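Local coordinates for cellulase (Uncultured bacterium, PDB 6XSO), which probably hydrolyses internal beta-1,4 links in cellulose and related plant polysaccharides, as a broad-specificity endoglucanase of glycoside hydrolase family 5, subfamily 4, at residues T284-L289 against F329-D334; D288-L293 against V336-A341. All blocks are in the same frame, centred on the assembly; numbering follows the deposited sequence.

Contact 1 of 2, residues T284-L289 against F329-D334; sequences TDTRDL and FQFVDD
T286 and D334 meet where helices 279-298 and 325-341 lie side by side, and their pairing illustrates how two helices can be joined through water. Both residues point across the gap from the backbone, and the two side chains pass each other in opposite senses. The carboxylate oxygen D334 OD2 rests against the carbon side of the threonine, 3.8 Å from T286 CB and equally close to its methyl group. The hydroxyl lies beyond direct bonding range, with T286 OG1 4.2 Å from D334 OD2. A water closes that gap: it accepts from T286 OG1 at 2.8 Å and donates to D334 OD2 at 2.7 Å. Its other donated bond, 3.2 Å long, goes to the backbone oxygen F331 O, so three protein atoms hold this one molecule. The F331 ring turns its edge to the same hydroxyl, T286 OG1 lying 3.9 Å from F331 CE1 and near the ring plane. Torsion explains the approach: with CG anti to the backbone N (chi1 158°), the ring swings toward helix 279-298 and reaches I282 as well. These helices follow the sixth and seventh strands of an eight-stranded (beta/alpha)8 barrel, the TIM-barrel fold of family 5, and this water-bridged patch lies in the barrel's outer helical layer. A second water serves the other carboxylate oxygen, donating to D334 OD1 and accepting from R287 NH2 at 2.6 Å, in the plane of the guanidinium. Water bridges the opposite charges, and the nearby guanidinium probably favours an ionised carboxylate. Further out, Q338 positions the acid, its NE2 donating to D334 OD2 from the following turn of the same helix. The hydroxyl's one proton is shared weakly with I282 O, one turn back, while F335 packs against both F331 and T286.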
ATOM      1  N   THR A 284      10.121 -22.220  -2.908  1.00 26.44           N
ATOM      2  CA  THR A 284      11.116 -21.993  -1.865  1.00 26.14           C
ATOM      3  C   THR A 284      11.401 -20.508  -1.656  1.00 25.93           C
ATOM      4  O   THR A 284      11.546 -20.050  -0.514  1.00 24.52           O
ATOM      5  CB  THR A 284      12.394 -22.749  -2.233  1.00 25.80           C
ATOM      6  OG1 THR A 284      12.092 -24.145  -2.313  1.00 30.07           O
ATOM      7  CG2 THR A 284      13.465 -22.506  -1.195  1.00 31.45           C
ATOM      8  N   ASP A 285      11.496 -19.738  -2.741  1.00 25.31           N
ATOM      9  CA  ASP A 285      11.692 -18.302  -2.611  1.00 23.57           C
ATOM     10  C   ASP A 285      10.521 -17.663  -1.875  1.00 20.14           C
ATOM     11  O   ASP A 285      10.700 -16.771  -1.038  1.00 22.23           O
ATOM     12  CB  ASP A 285      11.788 -17.652  -3.988  1.00 23.25           C
ATOM     13  CG  ASP A 285      13.099 -17.898  -4.682  1.00 33.90           C
ATOM     14  OD1 ASP A 285      14.108 -18.266  -4.026  1.00 35.47           O
ATOM     15  OD2 ASP A 285      13.112 -17.705  -5.919  1.00 32.76           O
ATOM     16  N   THR A 286       9.302 -18.083  -2.195  1.00 21.08           N
ATOM     17  CA  THR A 286       8.144 -17.532  -1.506  1.00 19.10           C
ATOM     18  C   THR A 286       8.155 -17.917  -0.033  1.00 21.09           C
ATOM     19  O   THR A 286       7.843 -17.090   0.833  1.00 21.23           O
ATOM     20  CB  THR A 286       6.874 -17.999  -2.216  1.00 19.78           C
ATOM     21  OG1 THR A 286       6.823 -17.389  -3.518  1.00 21.20           O
ATOM     22  CG2 THR A 286       5.632 -17.625  -1.418  1.00 19.41           C
ATOM     23  N   ARG A 287       8.546 -19.157   0.271  1.00 21.22           N
ATOM     24  CA  ARG A 287       8.645 -19.584   1.664  1.00 22.58           C
ATOM     25  C   ARG A 287       9.666 -18.734   2.417  1.00 23.04           C
ATOM     26  O   ARG A 287       9.439 -18.355   3.572  1.00 23.61           O
ATOM     27  CB  ARG A 287       9.020 -21.068   1.743  1.00 25.93           C
ATOM     28  CG  ARG A 287       8.781 -21.680   3.121  1.00 27.48           C
ATOM     29  CD  ARG A 287       8.879 -23.222   3.101  1.00 36.21           C
ATOM     30  NE  ARG A 287       8.577 -23.786   1.783  1.00 54.18           N
ATOM     31  CZ  ARG A 287       7.353 -23.945   1.279  1.00 56.66           C
ATOM     32  NH1 ARG A 287       6.276 -23.596   1.973  1.00 50.96           N
ATOM     33  NH2 ARG A 287       7.209 -24.451   0.061  1.00 55.28           N
ATOM     34  N   ASP A 288      10.782 -18.397   1.769  1.00 23.20           N
ATOM     35  CA  ASP A 288      11.795 -17.567   2.421  1.00 25.35           C
ATOM     36  C   ASP A 288      11.259 -16.167   2.681  1.00 24.21           C
ATOM     37  O   ASP A 288      11.469 -15.611   3.767  1.00 24.30           O
ATOM     38  CB  ASP A 288      13.044 -17.509   1.541  1.00 24.98           C
ATOM     39  CG  ASP A 288      14.064 -16.490   2.039  1.00 36.81           C
ATOM     40  OD1 ASP A 288      14.683 -16.759   3.085  1.00 42.32           O
ATOM     41  OD2 ASP A 288      14.244 -15.430   1.388  1.00 38.27           O
ATOM     42  N   LEU A 289      10.572 -15.586   1.695  1.00 21.23           N
ATOM     43  CA  LEU A 289       9.933 -14.288   1.881  1.00 20.53           C
ATOM     44  C   LEU A 289       8.982 -14.318   3.069  1.00 22.28           C
ATOM     45  O   LEU A 289       9.045 -13.460   3.960  1.00 21.53           O
ATOM     46  CB  LEU A 289       9.180 -13.899   0.604  1.00 20.50           C
ATOM     47  CG  LEU A 289       8.108 -12.810   0.703  1.00 24.15           C
ATOM     48  CD1 LEU A 289       8.752 -11.467   0.982  1.00 29.46           C
ATOM     49  CD2 LEU A 289       7.271 -12.697  -0.556  1.00 28.58           C
ATOM     50  N   PHE A 329       0.816 -18.488 -13.097  1.00 20.86           N
ATOM     51  CA  PHE A 329      -0.363 -18.951 -12.376  1.00 20.87           C
ATOM     52  C   PHE A 329       0.003 -19.934 -11.262  1.00 22.38           C
ATOM     53  O   PHE A 329      -0.638 -19.933 -10.207  1.00 22.75           O
ATOM     54  CB  PHE A 329      -1.363 -19.572 -13.358  1.00 22.35           C
ATOM     55  CG  PHE A 329      -2.100 -18.566 -14.239  1.00 22.21           C
ATOM     56  CD1 PHE A 329      -1.861 -17.203 -14.183  1.00 23.68           C
ATOM     57  CD2 PHE A 329      -3.056 -19.010 -15.123  1.00 25.89           C
ATOM     58  CE1 PHE A 329      -2.574 -16.316 -15.006  1.00 24.51           C
ATOM     59  CE2 PHE A 329      -3.761 -18.129 -15.927  1.00 26.22           C
ATOM     60  CZ  PHE A 329      -3.523 -16.807 -15.879  1.00 25.48           C
ATOM     61  N   GLN A 330       1.008 -20.789 -11.483  0.53 22.42           N
ATOM     62  CA  GLN A 330       1.460 -21.674 -10.412  0.53 20.96           C
ATOM     63  C   GLN A 330       2.086 -20.871  -9.282  0.53 23.24           C
ATOM     64  O   GLN A 330       1.935 -21.217  -8.102  0.53 21.81           O
ATOM     65  CB  GLN A 330       2.457 -22.693 -10.961  0.53 23.03           C
ATOM     66  CG  GLN A 330       1.891 -23.545 -12.074  0.53 24.38           C
ATOM     67  CD  GLN A 330       2.971 -24.298 -12.828  0.53 23.73           C
ATOM     68  OE1 GLN A 330       3.812 -24.973 -12.224  0.53 28.06           O
ATOM     69  NE2 GLN A 330       2.965 -24.180 -14.152  0.53 30.66           N
ATOM     70  N   PHE A 331       2.789 -19.792  -9.632  1.00 21.60           N
ATOM     71  CA  PHE A 331       3.336 -18.886  -8.630  1.00 20.82           C
ATOM     72  C   PHE A 331       2.212 -18.237  -7.830  1.00 18.63           C
ATOM     73  O   PHE A 331       2.262 -18.186  -6.592  1.00 20.44           O
ATOM     74  CB  PHE A 331       4.224 -17.830  -9.322  1.00 19.55           C
ATOM     75  CG  PHE A 331       4.420 -16.570  -8.517  1.00 20.37           C
ATOM     76  CD1 PHE A 331       5.225 -16.579  -7.397  1.00 20.23           C
ATOM     77  CD2 PHE A 331       3.796 -15.393  -8.882  1.00 21.81           C
ATOM     78  CE1 PHE A 331       5.407 -15.437  -6.644  1.00 18.75           C
ATOM     79  CE2 PHE A 331       3.958 -14.248  -8.128  1.00 21.98           C
ATOM     80  CZ  PHE A 331       4.774 -14.268  -7.018  1.00 18.95           C
ATOM     81  N   VAL A 332       1.184 -17.729  -8.535  1.00 20.30           N
ATOM     82  CA  VAL A 332       0.019 -17.115  -7.888  1.00 19.54           C
ATOM     83  C   VAL A 332      -0.599 -18.076  -6.881  1.00 21.36           C
ATOM     84  O   VAL A 332      -0.881 -17.712  -5.731  1.00 20.66           O
ATOM     85  CB  VAL A 332      -1.011 -16.692  -8.958  1.00 19.67           C
ATOM     86  CG1 VAL A 332      -2.397 -16.482  -8.358  1.00 19.64           C
ATOM     87  CG2 VAL A 332      -0.515 -15.469  -9.724  1.00 18.56           C
ATOM     88  N   ASP A 333      -0.888 -19.298  -7.323  1.00 20.48           N
ATOM     89  CA  ASP A 333      -1.539 -20.259  -6.443  1.00 21.99           C
ATOM     90  C   ASP A 333      -0.781 -20.379  -5.127  1.00 20.50           C
ATOM     91  O   ASP A 333      -1.373 -20.360  -4.042  1.00 21.44           O
ATOM     92  CB  ASP A 333      -1.554 -21.643  -7.101  1.00 22.27           C
ATOM     93  CG  ASP A 333      -2.534 -21.766  -8.252  1.00 23.86           C
ATOM     94  OD1 ASP A 333      -3.329 -20.854  -8.498  1.00 22.01           O
ATOM     95  OD2 ASP A 333      -2.498 -22.822  -8.929  1.00 26.34           O
ATOM     96  N   ASP A 334       0.539 -20.555  -5.219  1.00 20.26           N
ATOM     97  CA  ASP A 334       1.344 -20.821  -4.027  1.00 21.08           C
ATOM     98  C   ASP A 334       1.552 -19.562  -3.189  1.00 22.47           C
ATOM     99  O   ASP A 334       1.580 -19.634  -1.953  1.00 20.92           O
ATOM    100  CB  ASP A 334       2.680 -21.436  -4.444  1.00 20.90           C
ATOM    101  CG  ASP A 334       3.608 -21.657  -3.261  1.00 20.96           C
ATOM    102  OD1 ASP A 334       3.381 -22.647  -2.519  1.00 24.47           O
ATOM    103  OD2 ASP A 334       4.547 -20.835  -3.104  1.00 21.70           O
TER
HETATM  104  O   HOH W   1       4.966 -18.867  -4.970  1.00 22.21           O
HETATM  105  O   HOH W   2       4.764 -24.311  -0.945  1.00 32.02           O

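Contact 2 of 2, residues D288-L293 against V336-A341; sequences DLMNGL and VAQAKA
M290 reaches across to Q338 and A339, and a single unbranched side chain supplies the apolar bridge between the two helices. From the backbone its CB heads toward helix 325-341, in the region where the main chains approach most closely, M290 CA and A339 CA being 7.0 Å apart. The next atom, M290 CG, meets the aliphatic base of the glutamine at Q338 CB, 4.1 Å away, and the two side chains cross at a slant. Only the root of Q338 is used in this way; its amide extends beyond CG, and NE2 is hydrogen-bonded to D334 OD2 and to the backbone oxygen R283 O. At the following atom the methionine has bent, its second torsion of -63° turning the thioether away from a straight path, and M290 SD comes to lie 4.1 Å from A339 CA. The terminal methyl completes the contact: M290 CE touches A339 CB at 3.8 Å and lies 4.0 Å from A339 N, against the backbone as well as the side chain. The small alanine lets the methyl come this near to the main chain of helix 325-341, in a meeting that is dispersive throughout. An alanine in place of M290 would take away the thioether and methyl, and A339 would probably be left without its apolar partner, with a gap opened between the helices. The same methionine also packs on F335, one turn before A339, and on L342 and I344 in the loop beyond the helix. Beneath the pair runs barrel strand 304-309, whose I306 touches both M290 and L293, while V336 packs on W309 of that strand; M290 therefore reaches from helix 279-298 into the junction of helix 325-341 with the parallel strand that precedes that helix in the chain.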
ATOM      1  N   ASP A 288      10.782 -18.397   1.769  1.00 23.20           N
ATOM      2  CA  ASP A 288      11.795 -17.567   2.421  1.00 25.35           C
ATOM      3  C   ASP A 288      11.259 -16.167   2.681  1.00 24.21           C
ATOM      4  O   ASP A 288      11.469 -15.611   3.767  1.00 24.30           O
ATOM      5  CB  ASP A 288      13.044 -17.509   1.541  1.00 24.98           C
ATOM      6  CG  ASP A 288      14.064 -16.490   2.039  1.00 36.81           C
ATOM      7  OD1 ASP A 288      14.683 -16.759   3.085  1.00 42.32           O
ATOM      8  OD2 ASP A 288      14.244 -15.430   1.388  1.00 38.27           O
ATOM      9  N   LEU A 289      10.572 -15.586   1.695  1.00 21.23           N
ATOM     10  CA  LEU A 289       9.933 -14.288   1.881  1.00 20.53           C
ATOM     11  C   LEU A 289       8.982 -14.318   3.069  1.00 22.28           C
ATOM     12  O   LEU A 289       9.045 -13.460   3.960  1.00 21.53           O
ATOM     13  CB  LEU A 289       9.180 -13.899   0.604  1.00 20.50           C
ATOM     14  CG  LEU A 289       8.108 -12.810   0.703  1.00 24.15           C
ATOM     15  CD1 LEU A 289       8.752 -11.467   0.982  1.00 29.46           C
ATOM     16  CD2 LEU A 289       7.271 -12.697  -0.556  1.00 28.58           C
ATOM     17  N   MET A 290       8.093 -15.307   3.102  1.00 21.38           N
ATOM     18  CA  MET A 290       7.114 -15.360   4.175  1.00 21.34           C
ATOM     19  C   MET A 290       7.788 -15.603   5.519  1.00 23.16           C
ATOM     20  O   MET A 290       7.342 -15.059   6.538  1.00 21.90           O
ATOM     21  CB  MET A 290       6.081 -16.450   3.888  1.00 19.15           C
ATOM     22  CG  MET A 290       5.294 -16.257   2.598  1.00 20.91           C
ATOM     23  SD  MET A 290       4.293 -14.765   2.599  1.00 21.87           S
ATOM     24  CE  MET A 290       3.765 -14.685   0.879  1.00 20.31           C
ATOM     25  N   ASN A 291       8.865 -16.403   5.539  0.52 23.37           N
ATOM     26  CA  ASN A 291       9.561 -16.691   6.792  0.52 23.75           C
ATOM     27  C   ASN A 291      10.088 -15.411   7.438  0.52 24.14           C
ATOM     28  O   ASN A 291       9.993 -15.241   8.659  0.52 23.38           O
ATOM     29  CB  ASN A 291      10.707 -17.690   6.565  0.52 23.90           C
ATOM     30  CG  ASN A 291      10.237 -19.152   6.448  0.52 23.51           C
ATOM     31  OD1 ASN A 291       9.120 -19.514   6.838  0.52 30.54           O
ATOM     32  ND2 ASN A 291      11.114 -19.999   5.911  0.52 28.72           N
ATOM     33  N   GLY A 292      10.646 -14.498   6.638  1.00 22.82           N
ATOM     34  CA  GLY A 292      11.154 -13.253   7.198  1.00 21.66           C
ATOM     35  C   GLY A 292      10.052 -12.392   7.777  1.00 20.13           C
ATOM     36  O   GLY A 292      10.207 -11.806   8.852  1.00 22.01           O
ATOM     37  N   LEU A 293       8.926 -12.319   7.074  1.00 20.02           N
ATOM     38  CA  LEU A 293       7.781 -11.572   7.580  1.00 19.79           C
ATOM     39  C   LEU A 293       7.259 -12.197   8.864  1.00 21.53           C
ATOM     40  O   LEU A 293       6.852 -11.478   9.789  1.00 22.36           O
ATOM     41  CB  LEU A 293       6.685 -11.496   6.519  1.00 21.39           C
ATOM     42  CG  LEU A 293       7.126 -10.878   5.182  1.00 20.59           C
ATOM     43  CD1 LEU A 293       5.997 -10.878   4.168  1.00 21.65           C
ATOM     44  CD2 LEU A 293       7.660  -9.452   5.381  1.00 20.66           C
ATOM     45  N   VAL A 336      -0.436 -16.876  -2.872  1.00 20.41           N
ATOM     46  CA  VAL A 336      -1.657 -16.583  -2.129  1.00 20.33           C
ATOM     47  C   VAL A 336      -1.838 -17.579  -0.998  1.00 22.08           C
ATOM     48  O   VAL A 336      -2.207 -17.201   0.117  1.00 20.66           O
ATOM     49  CB  VAL A 336      -2.866 -16.550  -3.084  1.00 21.15           C
ATOM     50  CG1 VAL A 336      -4.181 -16.503  -2.309  1.00 23.37           C
ATOM     51  CG2 VAL A 336      -2.746 -15.317  -3.996  1.00 20.44           C
ATOM     52  N   ALA A 337      -1.587 -18.866  -1.267  1.00 20.27           N
ATOM     53  CA  ALA A 337      -1.767 -19.898  -0.253  1.00 20.20           C
ATOM     54  C   ALA A 337      -0.790 -19.718   0.903  1.00 19.07           C
ATOM     55  O   ALA A 337      -1.176 -19.844   2.076  1.00 21.09           O
ATOM     56  CB  ALA A 337      -1.581 -21.285  -0.862  1.00 21.65           C
ATOM     57  N   GLN A 338       0.487 -19.474   0.599  1.00 20.70           N
ATOM     58  CA  GLN A 338       1.451 -19.330   1.688  1.00 19.65           C
ATOM     59  C   GLN A 338       1.122 -18.104   2.535  1.00 20.56           C
ATOM     60  O   GLN A 338       1.222 -18.144   3.768  1.00 21.11           O
ATOM     61  CB  GLN A 338       2.889 -19.281   1.156  1.00 20.81           C
ATOM     62  CG  GLN A 338       3.409 -20.583   0.560  1.00 21.48           C
ATOM     63  CD  GLN A 338       4.929 -20.650   0.582  1.00 27.49           C
ATOM     64  OE1 GLN A 338       5.559 -20.392   1.607  1.00 25.91           O
ATOM     65  NE2 GLN A 338       5.522 -20.985  -0.556  1.00 22.46           N
ATOM     66  N   ALA A 339       0.707 -17.012   1.891  1.00 18.66           N
ATOM     67  CA  ALA A 339       0.287 -15.822   2.627  1.00 18.03           C
ATOM     68  C   ALA A 339      -0.926 -16.119   3.497  1.00 20.19           C
ATOM     69  O   ALA A 339      -0.958 -15.751   4.678  1.00 20.49           O
ATOM     70  CB  ALA A 339      -0.004 -14.692   1.633  1.00 18.54           C
ATOM     71  N   LYS A 340      -1.911 -16.838   2.949  1.00 20.82           N
ATOM     72  CA  LYS A 340      -3.133 -17.119   3.698  1.00 19.93           C
ATOM     73  C   LYS A 340      -2.845 -17.936   4.952  1.00 20.46           C
ATOM     74  O   LYS A 340      -3.450 -17.698   6.008  1.00 22.21           O
ATOM     75  CB  LYS A 340      -4.139 -17.841   2.793  1.00 21.54           C
ATOM     76  CG  LYS A 340      -5.521 -18.125   3.421  1.00 21.67           C
ATOM     77  CD  LYS A 340      -6.417 -18.923   2.487  1.00 23.74           C
ATOM     78  CE  LYS A 340      -7.834 -19.050   3.071  1.00 27.57           C
ATOM     79  NZ  LYS A 340      -8.710 -19.956   2.264  1.00 28.82           N
ATOM     80  N   ALA A 341      -1.933 -18.906   4.852  1.00 20.12           N
ATOM     81  CA  ALA A 341      -1.614 -19.746   5.999  1.00 21.71           C
ATOM     82  C   ALA A 341      -1.032 -18.937   7.153  1.00 24.27           C
ATOM     83  O   ALA A 341      -1.176 -19.337   8.314  1.00 26.08           O
ATOM     84  CB  ALA A 341      -0.665 -20.865   5.578  1.00 20.74           C
TER

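How the contacts relate
Contact 1 and contact 2 are successive patches of a single helix-helix interface, their centres about 8 Å apart. Both pair helix 279-298 with helix 325-341, share D288 and L289, and advance in the same direction along the two helices, which therefore run parallel. Strand 304-309 lies between these helices in the chain and forms with helix 325-341 the next beta-alpha unit round the barrel. Q338 joins the patches directly: its NE2 lies 3.5 Å from T286 CG2, as packing. The seam changes character along its length, from water-mediated and polar in contact 1 to apolar in contact 2, and so fastens neighbouring outer helices of the catalytic barrel.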